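Uncharacterized HTH-type transcriptional regulator YurK (Bacillus subtilis, PDB 2IKK) is uncharacterised but probably binds DNA as a GntR-type transcription factor, the part described here being its C-terminal UTRA domain. Local coordinates at residues I40-P45 and L50-E55; P57-K62 and P85-F90; V119-E124 and L129-G134. One frame throughout, in Å; residues are numbered along the deposited sequence.

In the fold
From the N terminus, contact 1 comes first: it closes the loop round helix 44-50, where strand 33-41 leaves the sheet and strand 57-66 is about to enter it. Contact 2 then opens on strand 57-66 and spans the hairpin with strand 71-80, bringing residues 85-90 back against strand 57-66. Contact 3 closes a loop round helix 123-129, between strands 111-120 and 136-146. The three follow one another in series, neither nesting nor crossing. Contacts 1 and 2 touch through the pairing of Ile40 with Val58; contacts 2 and 3 are joined by the salt bridge of Lys62 with Glu124. All three reach one six-stranded antiparallel sheet.

Contact 1: I40-P45 and L50-E55; sequences IPASKP and LQIQPE
Glu55 and Ala42 are joined through their backbones, once directly and once through water. The direct bond, Glu55 N to Ala42 O, is weak: 3.4 Å long and bent to 131° at the hydrogen. The same carbonyl receives a CH···O contact from Glu55 CA. A water spans the pair as well, donating to Ala42 O at 2.9 Å and accepting from Glu55 N at 3.3 Å, so that it supplements a poor direct bond. Among nonpolar contacts, Pro41 CB lies 4.0 Å from Glu55 CB. On the inner side, the methyl of Ala42 meets the tip of Ile52, CB to CD1 at 4.2 Å, and both side chains also touch Val58 and Ala47. Pro41 CB makes a separate van der Waals contact with a carbonyl, 3.7 Å from Glu55 O. Caps define the intervening helix: Ser43 OG takes the N-H of Ile46 at its start, and a Schellman motif with positive phi at Gln51 ends it. The whole is a strand-helix-loop-strand connection, helix 44-50 being inserted between adjacent antiparallel strands of the UTRA-domain sheet.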
loop_
_atom_site.group_PDB
_atom_site.type_symbol
_atom_site.label_atom_id
_atom_site.label_comp_id
_atom_site.label_asym_id
_atom_site.label_seq_id
_atom_site.Cartn_x
_atom_site.Cartn_y
_atom_site.Cartn_z
ATOM N N ILE A 40 -18.882 21.300 -9.630
ATOM C CA ILE A 40 -17.776 22.176 -10.017
ATOM C C ILE A 40 -17.214 21.801 -11.383
ATOM O O ILE A 40 -17.397 20.653 -11.825
ATOM C CB ILE A 40 -16.585 22.116 -8.983
ATOM C CG1 ILE A 40 -15.902 20.721 -9.010
ATOM C CG2 ILE A 40 -17.074 22.455 -7.524
ATOM C CD1 ILE A 40 -14.583 20.595 -8.152
ATOM N N PRO A 41 -16.466 22.726 -12.016
ATOM C CA PRO A 41 -15.753 22.336 -13.228
ATOM C C PRO A 41 -14.610 21.334 -12.922
ATOM O O PRO A 41 -13.885 21.512 -11.936
ATOM C CB PRO A 41 -15.206 23.667 -13.810
ATOM C CG PRO A 41 -15.871 24.802 -12.976
ATOM C CD PRO A 41 -16.247 24.152 -11.648
ATOM N N ALA A 42 -14.457 20.308 -13.762
ATOM C CA ALA A 42 -13.328 19.365 -13.635
ATOM C C ALA A 42 -11.959 20.022 -13.819
ATOM O O ALA A 42 -11.731 20.733 -14.797
ATOM C CB ALA A 42 -13.528 18.117 -14.615
ATOM N N SER A 43 -11.077 19.814 -12.848
ATOM C CA SER A 43 -9.677 20.224 -12.980
ATOM C C SER A 43 -8.990 19.410 -14.052
ATOM O O SER A 43 -9.556 18.382 -14.526
ATOM C CB SER A 43 -8.963 20.013 -11.647
ATOM O OG SER A 43 -8.921 18.630 -11.280
ATOM N N LYS A 44 -7.761 19.814 -14.425
ATOM C CA LYS A 44 -7.000 19.026 -15.426
ATOM C C LYS A 44 -6.792 17.574 -15.013
ATOM O O LYS A 44 -7.092 16.662 -15.803
ATOM C CB LYS A 44 -5.679 19.697 -15.854
ATOM C CG LYS A 44 -5.901 20.996 -16.683
ATOM C CD LYS A 44 -4.623 21.614 -17.217
ATOM C CE LYS A 44 -4.916 22.716 -18.302
ATOM N NZ LYS A 44 -3.625 23.461 -18.739
ATOM N N PRO A 45 -6.267 17.335 -13.799
ATOM C CA PRO A 45 -6.103 15.949 -13.386
ATOM C C PRO A 45 -7.388 15.171 -13.274
ATOM O O PRO A 45 -7.429 13.967 -13.577
ATOM C CB PRO A 45 -5.470 16.052 -11.973
ATOM C CG PRO A 45 -5.397 17.446 -11.637
ATOM C CD PRO A 45 -5.736 18.297 -12.802
ATOM N N LEU A 50 -10.925 11.009 -15.719
ATOM C CA LEU A 50 -12.307 10.623 -16.111
ATOM C C LEU A 50 -12.508 10.560 -17.639
ATOM O O LEU A 50 -13.615 10.187 -18.108
ATOM C CB LEU A 50 -13.381 11.550 -15.479
ATOM C CG LEU A 50 -13.401 11.445 -13.930
ATOM C CD1 LEU A 50 -14.384 12.552 -13.311
ATOM C CD2 LEU A 50 -13.815 9.992 -13.541
ATOM N N GLN A 51 -11.485 10.983 -18.364
ATOM C CA GLN A 51 -11.430 11.056 -19.831
ATOM C C GLN A 51 -12.675 11.857 -20.357
ATOM O O GLN A 51 -13.483 11.361 -21.200
ATOM C CB GLN A 51 -11.471 9.645 -20.432
ATOM C CG GLN A 51 -10.216 8.781 -20.138
ATOM C CD GLN A 51 -9.030 9.000 -21.083
ATOM O OE1 GLN A 51 -9.000 9.988 -21.853
ATOM N NE2 GLN A 51 -8.060 8.018 -21.094
ATOM N N ILE A 52 -12.818 13.056 -19.823
ATOM C CA ILE A 52 -13.871 13.978 -20.219
ATOM C C ILE A 52 -13.259 15.306 -20.634
ATOM O O ILE A 52 -12.102 15.548 -20.414
ATOM C CB ILE A 52 -14.893 14.171 -19.147
ATOM C CG1 ILE A 52 -14.280 14.825 -17.896
ATOM C CG2 ILE A 52 -15.614 12.859 -18.878
ATOM C CD1 ILE A 52 -15.109 14.699 -16.556
ATOM N N GLN A 53 -14.080 16.161 -21.223
ATOM C CA GLN A 53 -13.626 17.515 -21.651
ATOM C C GLN A 53 -13.087 18.400 -20.523
ATOM O O GLN A 53 -13.525 18.262 -19.350
ATOM C CB GLN A 53 -14.827 18.268 -22.224
ATOM C CG GLN A 53 -15.521 17.551 -23.426
ATOM C CD GLN A 53 -16.574 18.441 -24.065
ATOM O OE1 GLN A 53 -16.847 19.533 -23.565
ATOM N NE2 GLN A 53 -17.200 17.973 -25.171
ATOM N N PRO A 54 -12.130 19.309 -20.870
ATOM C CA PRO A 54 -11.719 20.199 -19.776
ATOM C C PRO A 54 -12.948 20.906 -19.218
ATOM O O PRO A 54 -13.919 21.171 -19.959
ATOM C CB PRO A 54 -10.816 21.226 -20.482
ATOM C CG PRO A 54 -10.168 20.497 -21.616
ATOM C CD PRO A 54 -11.388 19.590 -22.132
ATOM N N GLU A 55 -12.913 21.216 -17.919
ATOM C CA GLU A 55 -13.958 21.970 -17.205
ATOM C C GLU A 55 -15.354 21.349 -17.243
ATOM O O GLU A 55 -16.373 22.035 -16.973
ATOM C CB GLU A 55 -14.096 23.450 -17.657
ATOM C CG GLU A 55 -12.979 24.132 -18.360
ATOM C CD GLU A 55 -11.679 24.078 -17.631
ATOM O OE1 GLU A 55 -11.666 23.872 -16.390
ATOM O OE2 GLU A 55 -10.643 24.256 -18.335
HETATM O O HOH W 1 -9.861 20.456 -17.049
#

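Contact 2: P57-K62 and P85-F90; sequences PVVELK and PGIDTF
Val59 touches Ile87 with CG2 and Asp88 with both methyls, and this trio makes the whole contact, with no hydrogen bond across it. Val59 has the most surface buried of the three. With CG1 anti to its backbone N (chi1 173°), it directs CG2 into the angle between the two partners: CG2 is 3.8 Å from Ile87 CG2 and 3.9 Å from Asp88 CB. The other branch is a looser neighbour, Val59 CG1 lying 4.2 Å from Asp88 CB.

Asp88 takes part through its methylene, its side chain running roughly at a right angle to that of Val59. It also touches Ile39 on strand 33-41, so this aspartate lies across two adjacent strands. Ile87 meets Val59 with its short CG2 branch, methyl to methyl, the two side chains meeting at a slant. Further packing of Ile87 on Met97 and Tyr105 carries the apolar layer from the sheet to helix 97-105.

The turn that offers Ile87 and Asp88 is held from within. Gly86, at a positive phi of 71°, precedes a 3-10 segment, and its carbonyl O takes two donors from one residue: Thr89 N at 3.0 Å and Thr89 OG1 at 2.7 Å. The hydroxyl bond lies in the carbonyl plane. Thr89 OG1 also sits 3.9 Å above the ring plane of Phe90, over its centre, and Phe90 N bonds to Ile87 O at 3.1 Å. The arrangement is a 3-10 turn laid over a strand, part of the connection that follows strand 71-80 and leads to helix 97-105 on the antiparallel sheet of the UTRA domain.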
loop_
_atom_site.group_PDB
_atom_site.type_symbol
_atom_site.label_atom_id
_atom_site.label_comp_id
_atom_site.label_asym_id
_atom_site.label_seq_id
_atom_site.Cartn_x
_atom_site.Cartn_y
_atom_site.Cartn_z
ATOM N N PRO A 57 -18.595 19.523 -15.952
ATOM C CA PRO A 57 -19.228 19.523 -14.614
ATOM C C PRO A 57 -19.049 18.200 -13.905
ATOM O O PRO A 57 -19.412 17.128 -14.417
ATOM C CB PRO A 57 -20.712 19.782 -14.910
ATOM C CG PRO A 57 -20.909 19.145 -16.347
ATOM C CD PRO A 57 -19.597 19.706 -17.021
ATOM N N VAL A 58 -18.542 18.281 -12.677
ATOM C CA VAL A 58 -18.449 17.079 -11.883
ATOM C C VAL A 58 -19.049 17.298 -10.520
ATOM O O VAL A 58 -19.098 18.439 -10.072
ATOM C CB VAL A 58 -16.956 16.572 -11.754
ATOM C CG1 VAL A 58 -16.371 16.139 -13.108
ATOM C CG2 VAL A 58 -16.131 17.611 -11.069
ATOM N N VAL A 59 -19.568 16.258 -9.899
ATOM C CA VAL A 59 -20.037 16.408 -8.533
ATOM C C VAL A 59 -18.832 16.068 -7.634
ATOM O O VAL A 59 -18.267 14.987 -7.777
ATOM C CB VAL A 59 -21.193 15.417 -8.239
ATOM C CG1 VAL A 59 -21.559 15.444 -6.806
ATOM C CG2 VAL A 59 -22.381 15.794 -9.110
ATOM N N GLU A 60 -18.434 16.996 -6.746
ATOM C CA GLU A 60 -17.315 16.749 -5.785
ATOM C C GLU A 60 -17.891 16.350 -4.450
ATOM O O GLU A 60 -18.472 17.180 -3.758
ATOM C CB GLU A 60 -16.426 17.996 -5.693
ATOM C CG GLU A 60 -15.195 17.784 -4.762
ATOM C CD GLU A 60 -14.214 18.925 -4.868
ATOM O OE1 GLU A 60 -14.562 19.943 -4.271
ATOM O OE2 GLU A 60 -13.192 18.847 -5.608
ATOM N N LEU A 61 -17.844 15.063 -4.139
ATOM C CA LEU A 61 -18.475 14.574 -2.972
ATOM C C LEU A 61 -17.363 14.411 -1.950
ATOM O O LEU A 61 -16.410 13.667 -2.169
ATOM C CB LEU A 61 -19.120 13.223 -3.265
ATOM C CG LEU A 61 -19.507 12.381 -2.043
ATOM C CD1 LEU A 61 -20.608 13.100 -1.326
ATOM C CD2 LEU A 61 -19.920 10.946 -2.323
ATOM N N LYS A 62 -17.531 15.066 -0.812
ATOM C CA LYS A 62 -16.596 14.909 0.347
ATOM C C LYS A 62 -17.268 14.175 1.525
ATOM O O LYS A 62 -18.388 14.497 1.971
ATOM C CB LYS A 62 -16.047 16.262 0.792
ATOM C CG LYS A 62 -15.307 16.949 -0.325
ATOM C CD LYS A 62 -14.675 18.267 0.154
ATOM C CE LYS A 62 -13.694 18.821 -0.881
ATOM N NZ LYS A 62 -13.437 20.255 -0.500
ATOM N N PRO A 85 -26.291 12.058 -15.072
ATOM C CA PRO A 85 -26.997 13.316 -14.867
ATOM C C PRO A 85 -27.891 13.315 -13.568
ATOM O O PRO A 85 -28.519 12.309 -13.252
ATOM C CB PRO A 85 -27.816 13.477 -16.181
ATOM C CG PRO A 85 -27.957 12.059 -16.703
ATOM C CD PRO A 85 -26.637 11.392 -16.336
ATOM N N GLY A 86 -27.850 14.417 -12.804
ATOM C CA GLY A 86 -28.596 14.526 -11.562
ATOM C C GLY A 86 -28.110 13.674 -10.381
ATOM O O GLY A 86 -28.835 13.514 -9.405
ATOM N N ILE A 87 -26.888 13.147 -10.444
ATOM C CA ILE A 87 -26.434 12.167 -9.397
ATOM C C ILE A 87 -26.285 12.871 -8.028
ATOM O O ILE A 87 -26.503 12.283 -6.962
ATOM C CB ILE A 87 -25.132 11.408 -9.786
ATOM C CG1 ILE A 87 -24.844 10.273 -8.754
ATOM C CG2 ILE A 87 -23.963 12.433 -9.955
ATOM C CD1 ILE A 87 -23.940 9.135 -9.343
ATOM N N ASP A 88 -26.005 14.153 -8.038
ATOM C CA ASP A 88 -25.976 14.919 -6.778
ATOM C C ASP A 88 -27.280 14.865 -5.953
ATOM O O ASP A 88 -27.279 15.075 -4.719
ATOM C CB ASP A 88 -25.622 16.387 -7.028
ATOM C CG ASP A 88 -26.489 17.035 -8.083
ATOM O OD1 ASP A 88 -26.659 16.462 -9.181
ATOM O OD2 ASP A 88 -27.011 18.130 -7.816
ATOM N N THR A 89 -28.399 14.658 -6.645
ATOM C CA THR A 89 -29.701 14.706 -5.983
ATOM C C THR A 89 -29.919 13.466 -5.107
ATOM O O THR A 89 -30.817 13.479 -4.256
ATOM C CB THR A 89 -30.866 14.928 -7.009
ATOM O OG1 THR A 89 -31.033 13.722 -7.771
ATOM C CG2 THR A 89 -30.565 16.094 -7.958
ATOM N N PHE A 90 -29.104 12.413 -5.302
ATOM C CA PHE A 90 -29.184 11.200 -4.490
ATOM C C PHE A 90 -28.292 11.205 -3.253
ATOM O O PHE A 90 -28.367 10.266 -2.458
ATOM C CB PHE A 90 -28.899 9.941 -5.353
ATOM C CG PHE A 90 -29.819 9.825 -6.541
ATOM C CD1 PHE A 90 -31.200 9.509 -6.363
ATOM C CD2 PHE A 90 -29.355 10.099 -7.816
ATOM C CE1 PHE A 90 -32.074 9.457 -7.466
ATOM C CE2 PHE A 90 -30.215 10.041 -8.945
ATOM C CZ PHE A 90 -31.608 9.751 -8.744
#

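Contact 3: V119-E124 and L129-G134; sequences VYAQQE and LDCDIG
Ala121 and Gly134 bring the two backbones together, their CA atoms 4.7 Å apart where residues 120-123 and 131-134 run at 115° to each other, and Gly134 N donates to Ala121 O in a short bond of 2.7 Å with 156° at the hydrogen. Gly134 has positive phi, and with these backbone angles a CB would run into the carbonyl oxygen of Ile133, which suits glycine here. Its carbonyl is used too: Gly134 O lies at the edge of the Tyr120 ring, in the ring plane, 3.4 Å from CD1. The tyrosine reaches it with CG anti to its own carbonyl carbon (chi1 -66°). Ala121 is the buried centre, its methyl pointing into the curve of 131-134, where CB is 3.5 Å from Asp132 O and 4.1 Å from Cys131 SG. Ile133 lies along the start of the helix with its two branches split: CG1 packs 4.0 Å from Gln123 N, while CG2 sits 3.9 Å from Ala121 O, beside the carbonyl that Gly134 N uses. Gln122 is the N-cap of helix 123-129, and a Schellman motif at Asp130 ends it. The contact thus closes the short helical connection from strand 111-120, outermost in the sheet of this chain, to its neighbour 136-146; Ala121 packs on Leu137 of that strand, Cys131 on His160 of strand 150-160, and Tyr120 on Thr161 of the second subunit.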
loop_
_atom_site.group_PDB
_atom_site.type_symbol
_atom_site.label_atom_id
_atom_site.label_comp_id
_atom_site.label_asym_id
_atom_site.label_seq_id
_atom_site.Cartn_x
_atom_site.Cartn_y
_atom_site.Cartn_z
ATOM N N VAL A 119 1.328 11.914 1.233
ATOM C CA VAL A 119 1.197 13.370 1.037
ATOM C C VAL A 119 1.166 14.020 2.425
ATOM O O VAL A 119 1.370 13.312 3.430
ATOM C CB VAL A 119 -0.080 13.757 0.186
ATOM C CG1 VAL A 119 -0.039 13.046 -1.210
ATOM C CG2 VAL A 119 -1.347 13.413 0.947
ATOM N N TYR A 120 0.956 15.346 2.480
ATOM C CA TYR A 120 1.169 16.086 3.736
ATOM C C TYR A 120 -0.017 16.996 3.889
ATOM O O TYR A 120 -0.367 17.704 2.921
ATOM C CB TYR A 120 2.526 16.819 3.729
ATOM C CG TYR A 120 3.633 15.787 3.720
ATOM C CD1 TYR A 120 4.033 15.173 4.920
ATOM C CD2 TYR A 120 4.178 15.335 2.470
ATOM C CE1 TYR A 120 5.035 14.170 4.910
ATOM C CE2 TYR A 120 5.155 14.303 2.452
ATOM C CZ TYR A 120 5.585 13.758 3.678
ATOM O OH TYR A 120 6.501 12.731 3.652
ATOM N N ALA A 121 -0.665 16.856 5.047
ATOM C CA ALA A 121 -1.906 17.580 5.440
ATOM C C ALA A 121 -1.790 19.073 5.250
ATOM O O ALA A 121 -0.824 19.691 5.735
ATOM C CB ALA A 121 -2.254 17.277 6.939
ATOM N N GLN A 122 -2.801 19.627 4.596
ATOM C CA GLN A 122 -2.969 21.067 4.579
ATOM C C GLN A 122 -4.164 21.429 5.437
ATOM O O GLN A 122 -4.697 20.581 6.176
ATOM C CB GLN A 122 -3.054 21.549 3.147
ATOM C CG GLN A 122 -1.623 21.496 2.541
ATOM C CD GLN A 122 -1.645 21.745 1.034
ATOM O OE1 GLN A 122 -0.945 22.614 0.539
ATOM N NE2 GLN A 122 -2.459 20.970 0.309
ATOM N N GLN A 123 -4.547 22.709 5.428
ATOM C CA GLN A 123 -5.604 23.155 6.351
ATOM C C GLN A 123 -6.858 22.267 6.342
ATOM O O GLN A 123 -7.330 21.886 7.371
ATOM C CB GLN A 123 -5.986 24.597 5.970
ATOM C CG GLN A 123 -6.791 25.369 6.964
ATOM C CD GLN A 123 -6.946 26.849 6.461
ATOM O OE1 GLN A 123 -6.061 27.382 5.752
ATOM N NE2 GLN A 123 -8.085 27.482 6.799
ATOM N N GLU A 124 -7.383 21.937 5.164
ATOM C CA GLU A 124 -8.626 21.193 5.063
ATOM C C GLU A 124 -8.535 19.764 5.650
ATOM O O GLU A 124 -9.414 19.303 6.341
ATOM C CB GLU A 124 -9.095 21.124 3.590
ATOM C CG GLU A 124 -10.421 20.338 3.517
ATOM C CD GLU A 124 -11.086 20.358 2.125
ATOM O OE1 GLU A 124 -10.433 19.990 1.123
ATOM O OE2 GLU A 124 -12.284 20.697 2.062
ATOM N N LEU A 129 -9.512 15.393 9.446
ATOM C CA LEU A 129 -8.807 14.246 10.034
ATOM C C LEU A 129 -8.271 14.519 11.443
ATOM O O LEU A 129 -7.623 13.662 12.051
ATOM C CB LEU A 129 -7.619 13.825 9.136
ATOM C CG LEU A 129 -8.077 13.110 7.849
ATOM C CD1 LEU A 129 -6.916 12.742 6.966
ATOM C CD2 LEU A 129 -8.966 11.900 8.083
ATOM N N ASP A 130 -8.550 15.702 11.944
ATOM C CA ASP A 130 -8.207 16.030 13.313
ATOM C C ASP A 130 -6.721 15.723 13.510
ATOM O O ASP A 130 -6.376 14.914 14.386
ATOM C CB ASP A 130 -9.061 15.237 14.294
ATOM C CG ASP A 130 -8.796 15.641 15.741
ATOM O OD1 ASP A 130 -8.197 16.730 15.997
ATOM O OD2 ASP A 130 -9.168 14.847 16.610
ATOM N N CYS A 131 -5.860 16.388 12.738
ATOM C CA CYS A 131 -4.426 16.159 12.925
ATOM C C CYS A 131 -3.808 17.505 12.707
ATOM O O CYS A 131 -4.530 18.482 12.554
ATOM C CB CYS A 131 -3.913 15.070 11.947
ATOM S SG CYS A 131 -4.123 15.589 10.184
ATOM N N ASP A 132 -2.488 17.589 12.731
ATOM C CA ASP A 132 -1.788 18.826 12.521
ATOM C C ASP A 132 -1.529 19.113 11.036
ATOM O O ASP A 132 -1.374 18.187 10.251
ATOM C CB ASP A 132 -0.460 18.682 13.254
ATOM C CG ASP A 132 -0.613 18.819 14.715
ATOM O OD1 ASP A 132 -1.636 19.409 15.162
ATOM O OD2 ASP A 132 0.310 18.334 15.414
ATOM N N ILE A 133 -1.477 20.380 10.642
ATOM C CA ILE A 133 -0.981 20.745 9.337
ATOM C C ILE A 133 0.419 20.191 9.159
ATOM O O ILE A 133 1.272 20.241 10.082
ATOM C CB ILE A 133 -1.000 22.298 9.145
ATOM C CG1 ILE A 133 -2.427 22.742 8.821
ATOM C CG2 ILE A 133 -0.034 22.749 7.955
ATOM C CD1 ILE A 133 -3.224 23.335 10.021
ATOM N N GLY A 134 0.659 19.565 8.007
ATOM C CA GLY A 134 1.961 19.008 7.743
ATOM C C GLY A 134 2.068 17.519 8.050
ATOM O O GLY A 134 3.057 16.898 7.643
#